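Local structure of manganese-dependent ADP-ribose/CDP-alcohol diphosphatase (Danio rerio, 2NXF) at residues Val5-Ile19 / Val52-Asn66. The protein probably hydrolyses ADP-ribose and CDP-alcohols such as CDP-choline at a two-metal centre of the calcineurin-like phosphoesterase type. Numbering follows the deposited sequence.
With ZN (zinc ion), chain B; ZN (zinc ion), chain C; PO4 (phosphate ion), chain F.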
loop_
_atom_site.group_PDB
_atom_site.type_symbol
_atom_site.label_atom_id
_atom_site.label_comp_id
_atom_site.label_asym_id
_atom_site.label_seq_id
_atom_site.Cartn_x
_atom_site.Cartn_y
_atom_site.Cartn_z
ATOM N N VAL A 5 14.285 9.487 16.011
ATOM C CA VAL A 5 13.348 10.602 16.015
ATOM C C VAL A 5 11.910 10.075 16.042
ATOM O O VAL A 5 11.026 10.689 16.651
ATOM C CB VAL A 5 13.552 11.509 14.768
ATOM C CG1 VAL A 5 12.537 12.646 14.734
ATOM C CG2 VAL A 5 14.966 12.072 14.741
ATOM N N PHE A 6 11.677 8.950 15.361
ATOM C CA PHE A 6 10.337 8.408 15.218
ATOM C C PHE A 6 10.428 6.922 14.905
ATOM O O PHE A 6 11.361 6.489 14.232
ATOM C CB PHE A 6 9.604 9.137 14.077
ATOM C CG PHE A 6 8.111 8.896 14.042
ATOM C CD1 PHE A 6 7.269 9.473 15.003
ATOM C CD2 PHE A 6 7.542 8.130 13.028
ATOM C CE1 PHE A 6 5.870 9.250 14.938
ATOM C CE2 PHE A 6 6.156 7.905 12.967
ATOM C CZ PHE A 6 5.327 8.470 13.931
ATOM N N THR A 7 9.449 6.158 15.379
ATOM C CA THR A 7 9.464 4.692 15.255
ATOM C C THR A 7 8.059 4.247 14.872
ATOM O O THR A 7 7.089 4.648 15.510
ATOM C CB THR A 7 9.845 4.032 16.616
ATOM O OG1 THR A 7 11.157 4.453 17.038
ATOM C CG2 THR A 7 9.811 2.518 16.502
ATOM N N PHE A 8 7.929 3.438 13.816
ATOM C CA PHE A 8 6.582 3.030 13.380
ATOM C C PHE A 8 6.566 1.600 12.863
ATOM O O PHE A 8 7.556 1.141 12.315
ATOM C CB PHE A 8 5.982 3.999 12.361
ATOM C CG PHE A 8 6.755 4.112 11.062
ATOM C CD1 PHE A 8 6.304 3.482 9.902
ATOM C CD2 PHE A 8 7.917 4.891 11.003
ATOM C CE1 PHE A 8 7.004 3.618 8.702
ATOM C CE2 PHE A 8 8.637 5.021 9.820
ATOM C CZ PHE A 8 8.184 4.387 8.674
ATOM N N GLY A 9 5.449 0.909 13.066
ATOM C CA GLY A 9 5.282 -0.445 12.500
ATOM C C GLY A 9 4.852 -0.414 11.037
ATOM O O GLY A 9 4.219 0.537 10.597
ATOM N N LEU A 10 5.186 -1.467 10.284
ATOM C CA LEU A 10 4.785 -1.619 8.870
ATOM C C LEU A 10 4.318 -3.038 8.609
ATOM O O LEU A 10 4.965 -3.987 9.049
ATOM C CB LEU A 10 5.995 -1.395 7.952
ATOM C CG LEU A 10 6.502 0.022 7.841
ATOM C CD1 LEU A 10 7.922 0.028 7.263
ATOM C CD2 LEU A 10 5.534 0.826 6.962
ATOM N N ILE A 11 3.231 -3.179 7.847
ATOM C CA ILE A 11 2.740 -4.525 7.508
ATOM C C ILE A 11 1.921 -4.395 6.220
ATOM O O ILE A 11 1.374 -3.326 5.946
ATOM C CB ILE A 11 1.911 -5.135 8.666
ATOM C CG1 ILE A 11 1.820 -6.671 8.548
ATOM C CG2 ILE A 11 0.539 -4.436 8.804
ATOM C CD1 ILE A 11 1.353 -7.368 9.865
ATOM N N ALA A 12 1.886 -5.464 5.423
ATOM C CA ALA A 12 1.164 -5.421 4.141
ATOM C C ALA A 12 0.340 -6.681 3.930
ATOM O O ALA A 12 0.770 -7.780 4.295
ATOM C CB ALA A 12 2.155 -5.274 2.986
ATOM N N ASP A 13 -0.831 -6.496 3.328
ATOM C CA ASP A 13 -1.581 -7.611 2.688
ATOM C C ASP A 13 -1.910 -8.710 3.695
ATOM O O ASP A 13 -1.644 -9.902 3.449
ATOM C CB ASP A 13 -0.830 -8.162 1.453
ATOM C CG ASP A 13 -0.743 -7.125 0.324
ATOM O OD1 ASP A 13 -1.598 -7.146 -0.553
ATOM O OD2 ASP A 13 0.130 -6.241 0.377
ATOM N N VAL A 14 -2.481 -8.301 4.828
ATOM C CA VAL A 14 -2.982 -9.265 5.832
ATOM C C VAL A 14 -4.028 -10.181 5.154
ATOM O O VAL A 14 -3.944 -11.413 5.220
ATOM C CB VAL A 14 -3.571 -8.536 7.065
ATOM C CG1 VAL A 14 -4.202 -9.544 8.053
ATOM C CG2 VAL A 14 -2.498 -7.687 7.775
ATOM N N GLN A 15 -4.999 -9.560 4.480
ATOM C CA GLN A 15 -5.995 -10.281 3.668
ATOM C C GLN A 15 -6.718 -11.377 4.444
ATOM O O GLN A 15 -6.932 -12.476 3.938
ATOM C CB GLN A 15 -5.384 -10.817 2.352
ATOM C CG GLN A 15 -5.717 -9.883 1.209
ATOM C CD GLN A 15 -4.878 -10.086 -0.025
ATOM O OE1 GLN A 15 -3.859 -9.404 -0.219
ATOM N NE2 GLN A 15 -5.299 -11.011 -0.872
ATOM N N TYR A 16 -7.078 -11.046 5.680
ATOM C CA TYR A 16 -7.774 -11.991 6.564
ATOM C C TYR A 16 -9.114 -12.428 5.977
ATOM O O TYR A 16 -9.808 -11.630 5.354
ATOM C CB TYR A 16 -8.010 -11.354 7.951
ATOM C CG TYR A 16 -8.894 -12.217 8.802
ATOM C CD1 TYR A 16 -8.408 -13.412 9.343
ATOM C CD2 TYR A 16 -10.232 -11.884 9.021
ATOM C CE1 TYR A 16 -9.224 -14.230 10.119
ATOM C CE2 TYR A 16 -11.055 -12.703 9.779
ATOM C CZ TYR A 16 -10.544 -13.878 10.323
ATOM O OH TYR A 16 -11.343 -14.717 11.070
ATOM N N ALA A 17 -9.447 -13.698 6.166
ATOM C CA ALA A 17 -10.808 -14.215 5.949
ATOM C C ALA A 17 -10.969 -15.476 6.763
ATOM O O ALA A 17 -10.008 -16.231 6.946
ATOM C CB ALA A 17 -11.059 -14.488 4.454
ATOM N N ASP A 18 -12.186 -15.719 7.246
ATOM C CA ASP A 18 -12.469 -16.909 8.045
ATOM C C ASP A 18 -12.839 -18.067 7.116
ATOM O O ASP A 18 -13.983 -18.558 7.111
ATOM C CB ASP A 18 -13.594 -16.624 9.057
ATOM C CG ASP A 18 -13.800 -17.763 10.045
ATOM O OD1 ASP A 18 -12.933 -18.671 10.150
ATOM O OD2 ASP A 18 -14.868 -17.779 10.705
ATOM N N ILE A 19 -11.856 -18.498 6.322
ATOM C CA ILE A 19 -12.061 -19.541 5.313
ATOM C C ILE A 19 -10.818 -20.429 5.257
ATOM O O ILE A 19 -9.753 -20.045 5.747
ATOM C CB ILE A 19 -12.319 -18.952 3.899
ATOM C CG1 ILE A 19 -11.108 -18.143 3.397
ATOM C CG2 ILE A 19 -13.585 -18.093 3.865
ATOM C CD1 ILE A 19 -11.355 -17.332 2.103
ATOM N N VAL A 52 6.058 1.589 19.655
ATOM C CA VAL A 52 5.979 2.303 18.335
ATOM C C VAL A 52 5.019 3.499 18.438
ATOM O O VAL A 52 4.062 3.454 19.214
ATOM C CB VAL A 52 5.571 1.417 17.111
ATOM C CG1 VAL A 52 6.486 0.187 16.987
ATOM C CG2 VAL A 52 4.095 1.005 17.188
ATOM N N GLN A 53 5.266 4.544 17.652
ATOM C CA GLN A 53 4.459 5.756 17.738
ATOM C C GLN A 53 3.242 5.733 16.817
ATOM O O GLN A 53 2.296 6.498 17.020
ATOM C CB GLN A 53 5.326 6.987 17.497
ATOM C CG GLN A 53 6.250 7.286 18.673
ATOM C CD GLN A 53 7.457 8.100 18.283
ATOM O OE1 GLN A 53 8.447 7.563 17.786
ATOM N NE2 GLN A 53 7.396 9.406 18.530
ATOM N N CYS A 54 3.279 4.853 15.814
ATOM C CA CYS A 54 2.124 4.568 14.949
ATOM C C CYS A 54 2.403 3.309 14.136
ATOM O O CYS A 54 3.479 2.728 14.237
ATOM C CB CYS A 54 1.776 5.749 14.028
ATOM S SG CYS A 54 2.900 6.016 12.634
ATOM N N VAL A 55 1.405 2.877 13.376
ATOM C CA VAL A 55 1.553 1.757 12.469
ATOM C C VAL A 55 1.027 2.243 11.121
ATOM O O VAL A 55 0.058 2.999 11.079
ATOM C CB VAL A 55 0.743 0.518 12.954
ATOM C CG1 VAL A 55 0.775 -0.614 11.925
ATOM C CG2 VAL A 55 1.273 0.030 14.349
ATOM N N VAL A 56 1.676 1.833 10.039
ATOM C CA VAL A 56 1.128 2.019 8.691
ATOM C C VAL A 56 0.905 0.645 8.080
ATOM O O VAL A 56 1.830 -0.179 8.023
ATOM C CB VAL A 56 2.060 2.846 7.779
ATOM C CG1 VAL A 56 1.363 3.121 6.441
ATOM C CG2 VAL A 56 2.465 4.172 8.446
ATOM N N GLN A 57 -0.325 0.374 7.659
ATOM C CA GLN A 57 -0.574 -0.911 6.983
ATOM C C GLN A 57 -0.956 -0.615 5.542
ATOM O O GLN A 57 -1.755 0.295 5.271
ATOM C CB GLN A 57 -1.570 -1.808 7.723
ATOM C CG GLN A 57 -3.002 -1.299 7.797
ATOM C CD GLN A 57 -3.857 -1.677 6.574
ATOM O OE1 GLN A 57 -3.448 -2.440 5.689
ATOM N NE2 GLN A 57 -5.074 -1.146 6.549
ATOM N N LEU A 58 -0.373 -1.398 4.641
ATOM C CA LEU A 58 -0.290 -1.064 3.230
ATOM C C LEU A 58 -1.471 -1.571 2.380
ATOM O O LEU A 58 -1.426 -1.501 1.141
ATOM C CB LEU A 58 1.048 -1.579 2.665
ATOM C CG LEU A 58 2.296 -0.672 2.835
ATOM C CD1 LEU A 58 2.119 0.641 2.043
ATOM C CD2 LEU A 58 2.553 -0.377 4.272
ATOM N N GLY A 59 -2.540 -2.033 3.029
ATOM C CA GLY A 59 -3.778 -2.340 2.298
ATOM C C GLY A 59 -3.990 -3.830 2.134
ATOM O O GLY A 59 -3.138 -4.644 2.538
ATOM N N ASP A 60 -5.107 -4.165 1.475
ATOM C CA ASP A 60 -5.600 -5.540 1.399
ATOM C C ASP A 60 -5.652 -6.135 2.794
ATOM O O ASP A 60 -5.171 -7.250 2.999
ATOM C CB ASP A 60 -4.702 -6.407 0.500
ATOM C CG ASP A 60 -4.862 -6.098 -0.989
ATOM O OD1 ASP A 60 -5.680 -5.233 -1.366
ATOM O OD2 ASP A 60 -4.129 -6.691 -1.782
ATOM N N ILE A 61 -6.242 -5.407 3.752
ATOM C CA ILE A 61 -6.279 -5.903 5.147
ATOM C C ILE A 61 -7.284 -7.059 5.323
ATOM O O ILE A 61 -7.104 -7.911 6.193
ATOM C CB ILE A 61 -6.521 -4.758 6.147
ATOM C CG1 ILE A 61 -6.001 -5.157 7.537
ATOM C CG2 ILE A 61 -7.994 -4.294 6.098
ATOM C CD1 ILE A 61 -6.162 -4.072 8.596
ATOM N N ILE A 62 -8.337 -7.097 4.491
ATOM C CA ILE A 62 -9.221 -8.269 4.478
ATOM C C ILE A 62 -9.399 -8.728 3.047
ATOM O O ILE A 62 -9.351 -7.910 2.137
ATOM C CB ILE A 62 -10.615 -8.004 5.121
ATOM C CG1 ILE A 62 -11.354 -6.860 4.421
ATOM C CG2 ILE A 62 -10.495 -7.744 6.645
ATOM C CD1 ILE A 62 -12.873 -6.886 4.707
ATOM N N ASP A 63 -9.616 -10.024 2.843
ATOM C CA ASP A 63 -9.679 -10.546 1.467
ATOM C C ASP A 63 -11.028 -10.267 0.814
ATOM O O ASP A 63 -12.057 -10.236 1.494
ATOM C CB ASP A 63 -9.422 -12.052 1.460
ATOM C CG ASP A 63 -9.039 -12.555 0.089
ATOM O OD1 ASP A 63 -7.865 -12.387 -0.303
ATOM O OD2 ASP A 63 -9.917 -13.080 -0.602
ATOM N N GLY A 64 -11.028 -10.098 -0.508
ATOM C CA GLY A 64 -12.269 -9.980 -1.262
ATOM C C GLY A 64 -13.177 -11.203 -1.135
ATOM O O GLY A 64 -14.386 -11.110 -1.369
ATOM N N HIS A 65 -12.616 -12.356 -0.765
ATOM C CA HIS A 65 -13.453 -13.544 -0.515
ATOM C C HIS A 65 -14.498 -13.303 0.568
ATOM O O HIS A 65 -15.517 -13.976 0.607
ATOM C CB HIS A 65 -12.617 -14.769 -0.135
ATOM C CG HIS A 65 -12.052 -15.498 -1.313
ATOM N ND1 HIS A 65 -10.710 -15.491 -1.617
ATOM C CD2 HIS A 65 -12.651 -16.239 -2.276
ATOM C CE1 HIS A 65 -10.500 -16.220 -2.701
ATOM N NE2 HIS A 65 -11.662 -16.681 -3.123
ATOM N N ASN A 66 -14.232 -12.360 1.464
ATOM C CA ASN A 66 -15.218 -12.035 2.493
ATOM C C ASN A 66 -16.550 -11.554 1.891
ATOM O O ASN A 66 -17.618 -11.904 2.389
ATOM C CB ASN A 66 -14.663 -11.020 3.469
ATOM C CG ASN A 66 -13.565 -11.611 4.347
ATOM O OD1 ASN A 66 -13.810 -12.545 5.099
ATOM N ND2 ASN A 66 -12.346 -11.089 4.221
HETATM ZN ZN ZN B . -2.793 -8.459 -1.610
HETATM ZN ZN ZN C . -3.389 -5.943 -3.692
HETATM P P PO4 F . -3.940 -9.514 -4.550
HETATM O O1 PO4 F . -2.680 -9.969 -5.252
HETATM O O2 PO4 F . -5.101 -10.384 -4.991
HETATM O O3 PO4 F . -3.862 -9.720 -3.049
HETATM O O4 PO4 F . -4.205 -8.062 -4.809
HETATM O O HOH W 1 10.981 6.907 18.358
HETATM O O HOH W 2 -3.002 -5.343 5.267
HETATM O O HOH W 3 -14.666 -14.231 6.957
HETATM O O HOH W 4 -2.046 -7.602 -3.427
#
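Cys54 SG sits at the edge of the Phe6 ring, 3.7 Å from CZ and 78° off the ring normal, a sulfur-aromatic contact made near the ring plane. The Gln53 amide approaches the same ring with its plane turned 47° from it, while Gln53 OE1 accepts from Thr7 N. Between the strands 6-11 and 54-57, neighbours in the six-stranded sheet, the parallel ladder is documented by Gly9 N to Cys54 O and Val56 N to Gly9 O, both 2.9 Å. Leu10 and Val56 lie side by side on one face; Ile11 and Gln57 occupy the other.

Past the strand ends, residues 12-15 and 58-63 turn into the metal site. The carboxylates of Asp13 and Asp60 point the same way with planes 87° apart; Asp13 OD1 lies 2.9 Å from Asp60 OD2, a proximity explained by the zinc ion both bind. Outside the segments, Asp13 also has His265 as a polar partner, and Asp60 has His97. Asp60 OD2 bridges to the second zinc ion, whose shell Asn96, His228 and His265 extend. Gln15, extended beyond CG, reaches the first zinc ion through OE1, and NE2 donates almost straight to Asp63 OD1 at 3.0 Å, within the amide plane. Together these bonds are consistent with a single amide orientation, nitrogen toward Asp63.

Asp63 OD2 in turn caps the following helix at His65 N (2.8 Å). Tyr16 O accepts from Asp63 N, above its carbonyl plane, and from Asn66 ND2 (2.8 Å), within it. A leucine in place of Asn66 would probably leave Tyr16 O with Asp63 N alone of these donors and strip Asp63 O of its ND2 bond. Asp60 OD2 and a water bridge the zinc ions; the phosphate ion on both, probably from the crystallisation liquor, is consistent with substrate phosphate binding, the water being a candidate nucleophile as in related metallophosphoesterases.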